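Local coordinates for 2-oxoglutarate (2OG) and Fe(II)-dependent oxygenase superfamily protein (Arabidopsis thaliana, PDB 6KWA) that probably oxidises the plant hormone indole-3-acetic acid to inactive 2-oxoindole-3-acetic acid, as an iron- and 2-oxoglutarate-dependent dioxygenase that maintains auxin homeostasis, at residues L168-G173 with L211-T216; W26-V31 with C224-R229; Y81-L86 with R150-H155; I177-E182 with Y239-F244; G185-M190 with F198-L203. All blocks are in the same frame, centred on the assembly; numbering follows the deposited sequence.

The five contacts illustrate how a double-stranded beta-helix assembles one active site from two sheets. Contacts 3 and 4 are adjoining antiparallel pairs in the larger sheet, their centres about 10 Å apart, with strands 147-155 and 237-245 as direct neighbours. Contact 5 is a hairpin of the smaller sheet, where strand 187-190 runs beside strand 228-231 of contact 2. Contacts 1 and 2, centres about 9 Å apart, touch and together supply H169, D171 and H228 to the metal. Along the chain contact 3 closes first; contact 5 is nested within contacts 1, 2 and 4, while contacts 1 and 4 cross. Residues distant in sequence thus converge on the metal and 2-oxoglutarate sites.

Contact 1 of 5, residues L168-G173 with L211-T216; sequences LHTDSG and LGDMAT. With MG (magnesium ion), chain D.
D213 reaches from the first turn of helix 213-218 to T170 and to the backbone beyond it. Its CB lies 3.7 Å from S172 O, and CG draws to within 3.3 Å of D171 O. CG stands anti to the carbonyl carbon, beside the backbone N (chi1 -67°), which directs the carboxylate to T170. At the tip, OD1 receives the hydrogen bond of T170 OG1 at 2.7 Å, on the syn side and 28° out of the carboxylate plane. OD1 is also bonded by N225 ND2, so two donors grip one oxygen. Segment 168-173 carries the H-x-D part of the family's facial triad of two histidines and one carboxylate: H169 NE2, 2.5 Å from the magnesium ion, and D171 OD1 bind the metal together with H228. The other oxygen of D171, OD2, is bonded by N210 and T176, which fixes the turn of the carboxylate. The D171 backbone is tied to the helix start, D213 N giving D171 O a bond of 2.8 Å with an N-H...O angle of 165°. G212, at the N-cap position, runs so close that a CB there would collide with D171 O and G173 O. M214 N bonds G173 O at 2.9 Å from above the carbonyl plane.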
# COMPACT_ATOMS: atom_id res chain seq x y z
N LEU A 168 2.10 3.08 15.52
CA LEU A 168 2.70 1.86 14.97
C LEU A 168 1.67 0.77 14.61
O LEU A 168 0.77 0.47 15.40
CB LEU A 168 3.71 1.35 15.99
CG LEU A 168 4.76 0.31 15.64
CD1 LEU A 168 5.83 0.93 14.76
CD2 LEU A 168 5.38 -0.30 16.89
N HIS A 169 1.77 0.19 13.41
CA HIS A 169 0.82 -0.85 12.99
C HIS A 169 1.40 -1.78 11.89
O HIS A 169 2.48 -1.52 11.34
CB HIS A 169 -0.47 -0.21 12.49
CG HIS A 169 -0.33 0.55 11.20
ND1 HIS A 169 0.37 1.75 11.12
CD2 HIS A 169 -0.81 0.31 9.96
CE1 HIS A 169 0.31 2.19 9.87
NE2 HIS A 169 -0.39 1.33 9.15
N THR A 170 0.70 -2.89 11.63
CA THR A 170 0.97 -3.72 10.45
C THR A 170 -0.25 -3.65 9.54
O THR A 170 -1.37 -3.62 10.05
CB THR A 170 1.25 -5.19 10.80
OG1 THR A 170 0.06 -5.82 11.29
CG2 THR A 170 2.35 -5.32 11.84
N ASP A 171 -0.07 -3.61 8.22
CA ASP A 171 -1.26 -3.67 7.36
C ASP A 171 -1.82 -5.08 7.40
O ASP A 171 -1.12 -6.03 7.75
CB ASP A 171 -0.97 -3.25 5.91
CG ASP A 171 -0.16 -1.96 5.81
OD1 ASP A 171 -0.35 -1.05 6.64
OD2 ASP A 171 0.61 -1.83 4.83
N SER A 172 -3.11 -5.21 7.12
CA SER A 172 -3.78 -6.50 7.32
C SER A 172 -3.82 -7.33 6.04
O SER A 172 -4.08 -8.55 6.10
CB SER A 172 -5.20 -6.28 7.83
OG SER A 172 -5.93 -5.56 6.85
N GLY A 173 -3.57 -6.69 4.90
CA GLY A 173 -3.67 -7.36 3.62
C GLY A 173 -2.39 -8.10 3.28
O GLY A 173 -1.57 -8.42 4.15
N LEU A 211 4.81 -5.53 3.10
CA LEU A 211 3.98 -6.72 3.18
C LEU A 211 3.11 -6.60 4.42
O LEU A 211 3.44 -5.83 5.32
CB LEU A 211 4.86 -7.98 3.19
CG LEU A 211 5.50 -8.28 1.83
CD1 LEU A 211 6.69 -7.38 1.49
CD2 LEU A 211 5.91 -9.73 1.78
N GLY A 212 1.96 -7.29 4.45
CA GLY A 212 1.06 -7.22 5.59
C GLY A 212 0.75 -8.58 6.21
O GLY A 212 1.35 -9.61 5.85
N ASP A 213 -0.20 -8.59 7.14
CA ASP A 213 -0.57 -9.80 7.89
C ASP A 213 -0.90 -10.99 7.00
O ASP A 213 -0.53 -12.12 7.30
CB ASP A 213 -1.76 -9.50 8.82
CG ASP A 213 -1.40 -8.52 9.96
OD1 ASP A 213 -0.20 -8.37 10.33
OD2 ASP A 213 -2.36 -7.89 10.50
N MET A 214 -1.57 -10.75 5.88
CA MET A 214 -1.97 -11.84 4.99
C MET A 214 -0.78 -12.52 4.35
O MET A 214 -0.86 -13.69 3.99
CB MET A 214 -2.89 -11.31 3.91
CG MET A 214 -3.90 -12.28 3.39
SD MET A 214 -5.06 -12.85 4.67
CE MET A 214 -5.40 -11.34 5.58
N ALA A 215 0.32 -11.79 4.20
CA ALA A 215 1.48 -12.37 3.55
C ALA A 215 2.22 -13.31 4.50
O ALA A 215 2.73 -14.36 4.09
CB ALA A 215 2.41 -11.26 3.03
N THR A 216 2.27 -12.94 5.78
CA THR A 216 2.88 -13.78 6.79
C THR A 216 2.08 -15.08 6.94
O THR A 216 2.66 -16.16 6.99
CB THR A 216 2.96 -13.05 8.16
OG1 THR A 216 3.61 -11.79 7.98
CG2 THR A 216 3.74 -13.88 9.19
MG MG D . 0.34 1.19 6.77
O HOH W 1 2.71 -4.61 7.71

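Contact 2 of 5, residues W26-V31 with C224-R229; sequences WGCFRV and CNVKHR. With MG (magnesium ion), chain D.
V226 puts one methyl on each of two successive carbonyl oxygens, those of W26 and G27, because its chi1 of 66° sets CG1 between the backbone N and carbonyl carbon and CG2 anti to that N. The two methyls therefore split their partners: CG2 lies 3.3 Å from W26 O, and CG1 lies 3.4 Å from G27 O. In the double-stranded beta-helix this contact joins the N-terminal part of the chain, where helix 12-25 gives way to strand 28-32, to the stretch that leads into metal-binding strand 228-231. C224 comes in beside V226, its CB 3.6 Å from G27 CA. With SG anti to the backbone N (chi1 180°), the sulfur is carried past the glycine to W26 O, 4.0 Å away. G27 has a positive phi, and its CA is only 3.2 Å from C224 O; a CB would clash with that oxygen and with the V226 side chain. Backbone bonding between G27 and L211 ties the same turn to the larger sheet. V226 is also second-shell to the metal: its carbonyl O accepts a hydrogen bond from H228 ND1 at 3.1 Å and lies in the imidazole plane, which fixes the ring's rotation. The other ring nitrogen, H228 NE2, binds the magnesium ion at 2.1 Å.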
# COMPACT_ATOMS: atom_id res chain seq x y z
N TRP A 26 12.98 -7.63 6.04
CA TRP A 26 12.48 -6.30 6.39
C TRP A 26 10.97 -6.11 6.22
O TRP A 26 10.39 -5.20 6.79
CB TRP A 26 13.18 -5.24 5.55
CG TRP A 26 14.66 -5.30 5.64
CD1 TRP A 26 15.52 -5.72 4.68
CD2 TRP A 26 15.45 -4.93 6.77
NE1 TRP A 26 16.82 -5.62 5.14
CE2 TRP A 26 16.80 -5.14 6.42
CE3 TRP A 26 15.15 -4.44 8.05
CZ2 TRP A 26 17.85 -4.86 7.31
CZ3 TRP A 26 16.20 -4.17 8.93
CH2 TRP A 26 17.53 -4.39 8.55
N GLY A 27 10.35 -6.92 5.37
CA GLY A 27 8.92 -6.81 5.13
C GLY A 27 8.53 -5.62 4.28
O GLY A 27 7.35 -5.30 4.12
N CYS A 28 9.53 -4.97 3.69
CA CYS A 28 9.27 -3.84 2.83
C CYS A 28 10.43 -3.59 1.91
O CYS A 28 11.54 -4.05 2.17
CB CYS A 28 8.99 -2.58 3.68
SG CYS A 28 10.34 -2.18 4.83
N PHE A 29 10.17 -2.87 0.84
CA PHE A 29 11.22 -2.45 -0.07
C PHE A 29 10.70 -1.36 -0.98
O PHE A 29 9.51 -1.25 -1.21
CB PHE A 29 11.77 -3.63 -0.89
CG PHE A 29 10.74 -4.38 -1.66
CD1 PHE A 29 10.50 -4.11 -3.00
CD2 PHE A 29 10.02 -5.40 -1.04
CE1 PHE A 29 9.57 -4.82 -3.70
CE2 PHE A 29 9.06 -6.11 -1.75
CZ PHE A 29 8.84 -5.83 -3.09
N ARG A 30 11.63 -0.61 -1.54
CA ARG A 30 11.30 0.44 -2.48
C ARG A 30 11.45 -0.17 -3.87
O ARG A 30 12.25 -1.08 -4.05
CB ARG A 30 12.27 1.61 -2.25
CG ARG A 30 11.90 2.96 -2.86
CD ARG A 30 12.96 4.04 -2.48
NE ARG A 30 12.73 4.67 -1.18
CZ ARG A 30 13.52 4.56 -0.11
NH1 ARG A 30 14.64 3.84 -0.15
NH2 ARG A 30 13.20 5.20 1.01
N VAL A 31 10.64 0.27 -4.84
CA VAL A 31 10.88 -0.13 -6.21
C VAL A 31 11.17 1.10 -7.08
O VAL A 31 10.60 2.19 -6.88
CB VAL A 31 9.71 -0.94 -6.83
CG1 VAL A 31 9.65 -2.33 -6.18
CG2 VAL A 31 8.36 -0.22 -6.72
N CYS A 224 7.75 -11.09 6.30
CA CYS A 224 7.60 -10.15 7.42
C CYS A 224 6.44 -9.16 7.27
O CYS A 224 6.42 -8.33 6.34
CB CYS A 224 8.89 -9.37 7.61
SG CYS A 224 8.77 -8.18 8.99
N ASN A 225 5.43 -9.23 8.13
CA ASN A 225 4.39 -8.20 8.07
C ASN A 225 4.90 -6.97 8.83
O ASN A 225 4.74 -6.85 10.05
CB ASN A 225 3.06 -8.72 8.63
CG ASN A 225 3.20 -9.30 10.04
OD1 ASN A 225 4.28 -9.74 10.44
ND2 ASN A 225 2.11 -9.27 10.81
N VAL A 226 5.52 -6.05 8.11
CA VAL A 226 6.32 -5.03 8.78
C VAL A 226 5.50 -4.05 9.64
O VAL A 226 4.38 -3.64 9.29
CB VAL A 226 7.18 -4.23 7.75
CG1 VAL A 226 6.31 -3.42 6.81
CG2 VAL A 226 8.22 -3.36 8.50
N LYS A 227 6.10 -3.68 10.77
CA LYS A 227 5.50 -2.70 11.66
C LYS A 227 5.98 -1.33 11.23
O LYS A 227 7.18 -1.08 11.15
CB LYS A 227 5.88 -2.95 13.13
CG LYS A 227 5.50 -4.30 13.72
CD LYS A 227 5.96 -4.36 15.19
CE LYS A 227 5.57 -5.64 15.91
NZ LYS A 227 6.37 -6.81 15.43
N HIS A 228 5.04 -0.44 10.99
CA HIS A 228 5.44 0.88 10.53
C HIS A 228 4.56 2.00 11.10
O HIS A 228 3.45 1.77 11.58
CB HIS A 228 5.42 0.92 8.98
CG HIS A 228 4.12 0.53 8.37
ND1 HIS A 228 3.69 -0.78 8.32
CD2 HIS A 228 3.17 1.26 7.74
CE1 HIS A 228 2.51 -0.83 7.71
NE2 HIS A 228 2.18 0.39 7.35
N ARG A 229 5.08 3.22 11.00
CA ARG A 229 4.34 4.39 11.45
C ARG A 229 4.89 5.60 10.70
O ARG A 229 5.99 5.55 10.15
CB ARG A 229 4.52 4.63 12.95
CG ARG A 229 5.96 4.44 13.34
CD ARG A 229 6.27 4.91 14.73
NE ARG A 229 7.72 4.95 14.93
CZ ARG A 229 8.30 5.16 16.10
NH1 ARG A 229 7.55 5.34 17.18
NH2 ARG A 229 9.62 5.17 16.20
MG MG D . 0.34 1.19 6.77

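Contact 3 of 5, residues Y81-L86 with R150-H155; sequences YEALGL and RINKYH
The hydroxyl of Y81 is gripped by two groups: it donates to N152 OD1 at 2.6 Å and accepts a long, weak bond from R150 NE. These side chains share one face of an antiparallel pair, in which outermost strand 81-87 runs along strand 147-155 of the larger beta-helix sheet. With CG anti to the backbone N (chi1 176°), the Y81 ring lies back along the sheet, bringing its edge to N152, whose amide plane is turned only 27° from it. N152 ND2 meanwhile bonds S240 OG; N152, Y154 and S240 are all residues that bind 2-oxoglutarate, which places Y81 in the second shell of that site. The Y154 side chain runs alongside that of Y81, Y154 CE1 being 3.4 Å from Y81 CD1, with the rings obliquely inclined. A phenylalanine in place of Y81 would probably leave N152 OD1 without its short bond and the amide freer to turn. Farther along, A83 CB sits over one face of the R150 guanidinium, 3.3 Å from NH2, while NH1 is held by G70 O. The opposite face of the sheet carries E82, salt-bridged to K59, and L84, whose CB meets I151 CG1 at 3.8 Å. Between E82 and K153 the charged ends are linked through a water, 2.7 Å from E82 OE1 and 3.1 Å from K153 NZ.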
# COMPACT_ATOMS: atom_id res chain seq x y z
N TYR A 81 -5.54 12.91 10.65
CA TYR A 81 -5.69 12.04 9.50
C TYR A 81 -7.06 12.11 8.87
O TYR A 81 -8.07 11.99 9.57
CB TYR A 81 -5.38 10.60 9.96
CG TYR A 81 -5.56 9.49 8.94
CD1 TYR A 81 -4.78 9.45 7.79
CD2 TYR A 81 -6.49 8.46 9.14
CE1 TYR A 81 -4.92 8.42 6.86
CE2 TYR A 81 -6.64 7.43 8.21
CZ TYR A 81 -5.85 7.42 7.07
OH TYR A 81 -5.97 6.40 6.13
N GLU A 82 -7.10 12.30 7.55
CA GLU A 82 -8.31 12.21 6.77
C GLU A 82 -8.10 11.23 5.59
O GLU A 82 -7.00 11.12 5.04
CB GLU A 82 -8.72 13.61 6.26
CG GLU A 82 -10.05 13.67 5.48
CD GLU A 82 -10.37 15.06 4.97
OE1 GLU A 82 -9.45 15.93 4.99
OE2 GLU A 82 -11.51 15.29 4.52
N ALA A 83 -9.14 10.51 5.20
CA ALA A 83 -8.96 9.51 4.17
C ALA A 83 -10.22 9.25 3.38
O ALA A 83 -11.33 9.35 3.91
CB ALA A 83 -8.43 8.19 4.79
N LEU A 84 -10.01 8.91 2.11
CA LEU A 84 -11.04 8.47 1.19
C LEU A 84 -10.59 7.15 0.57
O LEU A 84 -9.39 6.85 0.51
CB LEU A 84 -11.29 9.51 0.08
CG LEU A 84 -11.90 10.87 0.40
CD1 LEU A 84 -11.32 11.96 -0.49
CD2 LEU A 84 -13.40 10.77 0.18
N GLY A 85 -11.53 6.35 0.08
CA GLY A 85 -11.11 5.15 -0.60
C GLY A 85 -12.19 4.31 -1.19
O GLY A 85 -13.39 4.57 -1.03
N LEU A 86 -11.77 3.25 -1.88
CA LEU A 86 -12.72 2.40 -2.57
C LEU A 86 -12.22 0.98 -2.52
O LEU A 86 -11.01 0.72 -2.54
CB LEU A 86 -12.94 2.88 -4.01
CG LEU A 86 -11.87 2.75 -5.09
CD1 LEU A 86 -12.07 1.52 -5.92
CD2 LEU A 86 -11.81 3.95 -5.97
N ARG A 150 -6.84 3.61 -1.20
CA ARG A 150 -7.06 4.56 -0.13
C ARG A 150 -6.16 5.77 -0.31
O ARG A 150 -4.94 5.62 -0.48
CB ARG A 150 -6.80 3.93 1.25
CG ARG A 150 -7.38 4.73 2.42
CD ARG A 150 -7.80 3.84 3.60
NE ARG A 150 -8.48 4.59 4.65
CZ ARG A 150 -9.77 4.93 4.60
NH1 ARG A 150 -10.49 4.64 3.53
NH2 ARG A 150 -10.34 5.60 5.59
N ILE A 151 -6.73 6.97 -0.24
CA ILE A 151 -5.91 8.16 -0.36
C ILE A 151 -6.00 8.89 0.96
O ILE A 151 -7.05 8.94 1.61
CB ILE A 151 -6.35 9.07 -1.51
CG1 ILE A 151 -7.80 9.52 -1.35
CG2 ILE A 151 -6.19 8.33 -2.84
CD1 ILE A 151 -8.31 10.36 -2.52
N ASN A 152 -4.88 9.47 1.35
CA ASN A 152 -4.75 9.97 2.69
C ASN A 152 -4.31 11.42 2.69
O ASN A 152 -3.53 11.81 1.83
CB ASN A 152 -3.72 9.11 3.43
CG ASN A 152 -3.97 7.61 3.24
OD1 ASN A 152 -4.92 7.06 3.79
ND2 ASN A 152 -3.11 6.95 2.46
N LYS A 153 -4.83 12.21 3.65
CA LYS A 153 -4.40 13.59 3.89
C LYS A 153 -3.96 13.73 5.34
O LYS A 153 -4.78 13.56 6.26
CB LYS A 153 -5.52 14.59 3.59
CG LYS A 153 -5.20 16.05 3.93
CD LYS A 153 -6.18 17.03 3.27
CE LYS A 153 -6.27 18.36 3.99
NZ LYS A 153 -6.97 19.35 3.11
N TYR A 154 -2.68 14.00 5.56
CA TYR A 154 -2.19 14.18 6.94
C TYR A 154 -2.08 15.66 7.22
O TYR A 154 -1.48 16.40 6.43
CB TYR A 154 -0.82 13.50 7.16
CG TYR A 154 -0.91 12.04 6.93
CD1 TYR A 154 -1.24 11.20 7.97
CD2 TYR A 154 -0.75 11.52 5.65
CE1 TYR A 154 -1.38 9.86 7.76
CE2 TYR A 154 -0.89 10.18 5.42
CZ TYR A 154 -1.20 9.36 6.47
OH TYR A 154 -1.33 8.04 6.19
N HIS A 155 -2.65 16.09 8.34
CA HIS A 155 -2.48 17.45 8.73
C HIS A 155 -1.68 17.61 10.03
O HIS A 155 -2.18 17.33 11.12
CB HIS A 155 -3.83 18.10 8.91
CG HIS A 155 -3.73 19.56 9.26
ND1 HIS A 155 -4.71 20.20 9.99
CD2 HIS A 155 -2.76 20.47 9.01
CE1 HIS A 155 -4.35 21.47 10.14
NE2 HIS A 155 -3.18 21.66 9.55
O HOH W 2 -9.79 18.26 3.70

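Contact 4 of 5, residues I177-E182 with Y239-F244; sequences ILQDDE and YSIASF
The Q179 and I241 side chains run alongside each other in a common direction, and the conformation of Q179 makes this possible. Its CG is anti to the backbone N (chi1 180°) and the chain stays extended, which lays the carboxamide along I241, with Q179 OE1 3.4 Å and NE2 3.6 Å from I241 CD1. The amide is fixed at both ends, OE1 by Y115 and NE2 by M41 O, so this buried polar group is satisfied although a methyl flanks it. L178 uses the other face. There L178 CD1 reaches toward the partner strand, 4.0 Å from A242 CB and 3.9 Å from S240 OG. The two segments form an antiparallel pair at the heart of the larger sheet of the double-stranded beta-helix; helices 38-51 and 106-133 pack on the face bearing I177, Q179, I241 and S243. S240 binds 2-oxoglutarate, and with R238 it makes up the family's R-x-S motif. Beyond the strand end, D181 continues the pairing with its side chain: CG anti to the backbone N (chi1 -164°) carries D181 OD2 to Y239 N at 3.0 Å, met on the anti side. OD1 of D181 turns to K45, in a salt bridge. D180 OD1 accepts a hydrogen bond from D181 N at 2.7 Å and is salt-bridged to R238. Near the opposite end a water joins I177 O to S243 OG, 2.7 Å from the latter.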
# COMPACT_ATOMS: atom_id res chain seq x y z
N ILE A 177 1.11 -1.00 -1.88
CA ILE A 177 1.95 -0.11 -2.71
C ILE A 177 1.69 1.33 -2.30
O ILE A 177 0.57 1.81 -2.39
CB ILE A 177 1.68 -0.32 -4.22
CG1 ILE A 177 1.95 -1.79 -4.57
CG2 ILE A 177 2.52 0.65 -5.06
CD1 ILE A 177 1.84 -2.13 -5.99
N LEU A 178 2.72 2.02 -1.82
CA LEU A 178 2.51 3.37 -1.31
C LEU A 178 3.21 4.39 -2.19
O LEU A 178 4.43 4.35 -2.35
CB LEU A 178 3.01 3.48 0.15
CG LEU A 178 2.85 4.87 0.81
CD1 LEU A 178 1.39 5.11 1.22
CD2 LEU A 178 3.75 5.04 2.01
N GLN A 179 2.44 5.32 -2.74
CA GLN A 179 3.00 6.52 -3.37
C GLN A 179 3.00 7.58 -2.28
O GLN A 179 1.95 8.10 -1.91
CB GLN A 179 2.18 6.96 -4.60
CG GLN A 179 2.71 8.22 -5.31
CD GLN A 179 1.85 8.66 -6.49
OE1 GLN A 179 1.20 7.85 -7.13
NE2 GLN A 179 1.81 9.97 -6.75
N ASP A 180 4.17 7.87 -1.72
CA ASP A 180 4.23 8.70 -0.53
C ASP A 180 4.42 10.15 -1.00
O ASP A 180 4.61 10.38 -2.18
CB ASP A 180 5.38 8.24 0.37
CG ASP A 180 5.25 8.76 1.78
OD1 ASP A 180 4.31 9.54 2.04
OD2 ASP A 180 6.11 8.44 2.64
N ASP A 181 4.34 11.13 -0.11
CA ASP A 181 4.49 12.53 -0.51
C ASP A 181 5.98 12.91 -0.60
O ASP A 181 6.66 13.00 0.43
CB ASP A 181 3.77 13.45 0.48
CG ASP A 181 3.57 14.86 -0.07
OD1 ASP A 181 4.25 15.24 -1.05
OD2 ASP A 181 2.67 15.56 0.45
N GLU A 182 6.49 13.13 -1.82
CA GLU A 182 7.92 13.40 -2.04
C GLU A 182 8.43 14.60 -1.24
O GLU A 182 9.62 14.70 -0.93
CB GLU A 182 8.24 13.62 -3.53
CG GLU A 182 7.58 14.84 -4.19
CD GLU A 182 6.11 14.63 -4.52
OE1 GLU A 182 5.41 13.96 -3.72
OE2 GLU A 182 5.66 15.11 -5.59
N TYR A 239 0.22 14.22 1.63
CA TYR A 239 -0.74 13.41 0.90
C TYR A 239 -0.09 12.10 0.47
O TYR A 239 1.02 12.12 -0.01
CB TYR A 239 -1.23 14.15 -0.34
CG TYR A 239 -1.94 15.45 -0.03
CD1 TYR A 239 -3.31 15.48 0.22
CD2 TYR A 239 -1.23 16.65 0.04
CE1 TYR A 239 -3.95 16.66 0.51
CE2 TYR A 239 -1.87 17.85 0.32
CZ TYR A 239 -3.23 17.85 0.56
OH TYR A 239 -3.87 19.03 0.85
N SER A 240 -0.76 10.98 0.65
CA SER A 240 -0.21 9.69 0.21
C SER A 240 -1.30 8.87 -0.46
O SER A 240 -2.51 9.05 -0.18
CB SER A 240 0.43 8.92 1.36
OG SER A 240 -0.55 8.33 2.19
N ILE A 241 -0.89 8.04 -1.40
CA ILE A 241 -1.81 7.14 -2.06
C ILE A 241 -1.41 5.70 -1.78
O ILE A 241 -0.28 5.31 -2.11
CB ILE A 241 -1.81 7.35 -3.58
CG1 ILE A 241 -1.94 8.83 -3.91
CG2 ILE A 241 -2.86 6.49 -4.20
CD1 ILE A 241 -1.38 9.21 -5.31
N ALA A 242 -2.32 4.91 -1.20
CA ALA A 242 -2.00 3.51 -0.87
C ALA A 242 -2.91 2.57 -1.62
O ALA A 242 -4.13 2.81 -1.74
CB ALA A 242 -2.12 3.26 0.64
N SER A 243 -2.33 1.51 -2.18
CA SER A 243 -3.12 0.49 -2.85
C SER A 243 -2.85 -0.85 -2.20
O SER A 243 -1.73 -1.31 -2.19
CB SER A 243 -2.80 0.42 -4.33
OG SER A 243 -2.85 1.71 -4.91
N PHE A 244 -3.89 -1.46 -1.64
CA PHE A 244 -3.74 -2.68 -0.86
C PHE A 244 -4.20 -3.91 -1.63
O PHE A 244 -5.35 -3.99 -2.02
CB PHE A 244 -4.56 -2.62 0.43
CG PHE A 244 -4.25 -1.45 1.32
CD1 PHE A 244 -3.18 -1.51 2.20
CD2 PHE A 244 -5.06 -0.33 1.32
CE1 PHE A 244 -2.91 -0.45 3.04
CE2 PHE A 244 -4.79 0.74 2.17
CZ PHE A 244 -3.73 0.68 3.02
O HOH W 3 -0.72 3.31 -4.86

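Contact 5 of 5, residues G185-M190 with F198-L203; sequences GGLEAM and FPIDPL
A beta hairpin, strands 187-190 and 197-200, forms one side of the smaller sheet of the double-stranded beta-helix, and the A189-F198 pair is its most regular part. F198 N bonds A189 O at 3.0 Å, in the carbonyl plane, and A189 N returns a bond to F198 O at 2.9 Å. A chi1 of 60° sets F198 CG between its backbone N and carbonyl carbon, folding the ring back over its partner: A189 CB stands over the ring face as a CH-pi contact, 4.1 Å from the centroid. The edge atom CD2 of F198 also approaches A189 O at 3.3 Å. An alanine in place of F198 would take away this aromatic lid and is likely to open a gap beside the A189 methyl and W26. On the same face L187 and I200 run alongside each other, L187 CD2 touching I200 CB at 3.7 Å, while I200 CD1 reaches A189 CB. I200 N bonds L187 O at 2.8 Å, nearly straight at N-H but above the carbonyl plane. At the hairpin's open end, away from its connecting loop, P202 CG rests 3.7 Å from G185 CA, where a CB would collide with the proline. W26 meets F198 edge-to-face, and C28 and R30 of strand 28-32 touch F198 and I200; strand 187-190 is bonded on its other edge to metal-binding strand 228-231, with L187 packed on H228.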
# COMPACT_ATOMS: atom_id res chain seq x y z
N GLY A 185 7.33 13.11 3.72
CA GLY A 185 7.85 11.85 4.22
C GLY A 185 7.89 11.73 5.74
O GLY A 185 7.28 12.53 6.45
N GLY A 186 8.60 10.72 6.24
CA GLY A 186 8.68 10.51 7.67
C GLY A 186 8.19 9.14 8.09
O GLY A 186 8.23 8.80 9.28
N LEU A 187 7.74 8.36 7.10
CA LEU A 187 7.37 6.98 7.33
C LEU A 187 8.55 6.26 7.97
O LEU A 187 9.70 6.49 7.59
CB LEU A 187 6.95 6.32 6.02
CG LEU A 187 6.69 4.83 6.02
CD1 LEU A 187 5.45 4.51 6.82
CD2 LEU A 187 6.49 4.41 4.58
N GLU A 188 8.27 5.40 8.94
CA GLU A 188 9.32 4.63 9.61
C GLU A 188 8.85 3.25 9.95
O GLU A 188 7.67 3.04 10.18
CB GLU A 188 9.74 5.31 10.91
CG GLU A 188 10.98 6.13 10.87
CD GLU A 188 11.36 6.62 12.25
OE1 GLU A 188 10.51 6.50 13.18
OE2 GLU A 188 12.50 7.12 12.41
N ALA A 189 9.79 2.32 10.07
CA ALA A 189 9.46 0.92 10.24
C ALA A 189 10.35 0.27 11.26
O ALA A 189 11.53 0.61 11.39
CB ALA A 189 9.57 0.17 8.93
N MET A 190 9.80 -0.71 11.97
CA MET A 190 10.56 -1.41 12.98
C MET A 190 11.35 -2.56 12.38
O MET A 190 10.81 -3.36 11.62
CB MET A 190 9.64 -1.95 14.07
CG MET A 190 10.40 -2.53 15.25
SD MET A 190 9.30 -3.13 16.54
CE MET A 190 8.65 -1.57 17.10
N PHE A 198 14.00 2.36 11.36
CA PHE A 198 14.68 2.94 10.22
C PHE A 198 13.63 3.70 9.40
O PHE A 198 12.44 3.40 9.49
CB PHE A 198 15.40 1.86 9.40
CG PHE A 198 14.48 0.80 8.85
CD1 PHE A 198 13.95 0.92 7.58
CD2 PHE A 198 14.17 -0.32 9.61
CE1 PHE A 198 13.11 -0.07 7.06
CE2 PHE A 198 13.34 -1.30 9.11
CZ PHE A 198 12.80 -1.18 7.84
N PRO A 199 14.06 4.77 8.69
CA PRO A 199 13.14 5.61 7.91
C PRO A 199 12.87 5.08 6.51
O PRO A 199 13.72 4.41 5.94
CB PRO A 199 13.90 6.94 7.82
CG PRO A 199 15.34 6.52 7.77
CD PRO A 199 15.45 5.26 8.61
N ILE A 200 11.69 5.36 5.98
CA ILE A 200 11.41 5.09 4.58
C ILE A 200 11.15 6.45 3.91
O ILE A 200 10.02 6.92 3.82
CB ILE A 200 10.22 4.13 4.42
CG1 ILE A 200 10.48 2.84 5.22
CG2 ILE A 200 9.94 3.83 2.94
CD1 ILE A 200 9.34 1.86 5.20
N ASP A 201 12.23 7.09 3.48
CA ASP A 201 12.18 8.42 2.89
C ASP A 201 11.53 8.35 1.51
O ASP A 201 11.72 7.38 0.79
CB ASP A 201 13.58 9.02 2.79
CG ASP A 201 14.22 9.25 4.16
OD1 ASP A 201 13.49 9.50 5.14
OD2 ASP A 201 15.45 9.12 4.26
N PRO A 202 10.73 9.37 1.16
CA PRO A 202 10.04 9.42 -0.14
C PRO A 202 10.97 9.80 -1.30
O PRO A 202 10.97 10.96 -1.71
CB PRO A 202 8.99 10.50 0.07
CG PRO A 202 9.64 11.44 1.02
CD PRO A 202 10.49 10.59 1.95
N LEU A 203 11.69 8.84 -1.87
CA LEU A 203 12.59 9.14 -2.98
C LEU A 203 11.77 9.34 -4.28
O LEU A 203 10.96 8.48 -4.65
CB LEU A 203 13.62 8.03 -3.12
CG LEU A 203 14.52 7.94 -1.87
CD1 LEU A 203 15.62 6.89 -2.03
CD2 LEU A 203 15.11 9.28 -1.46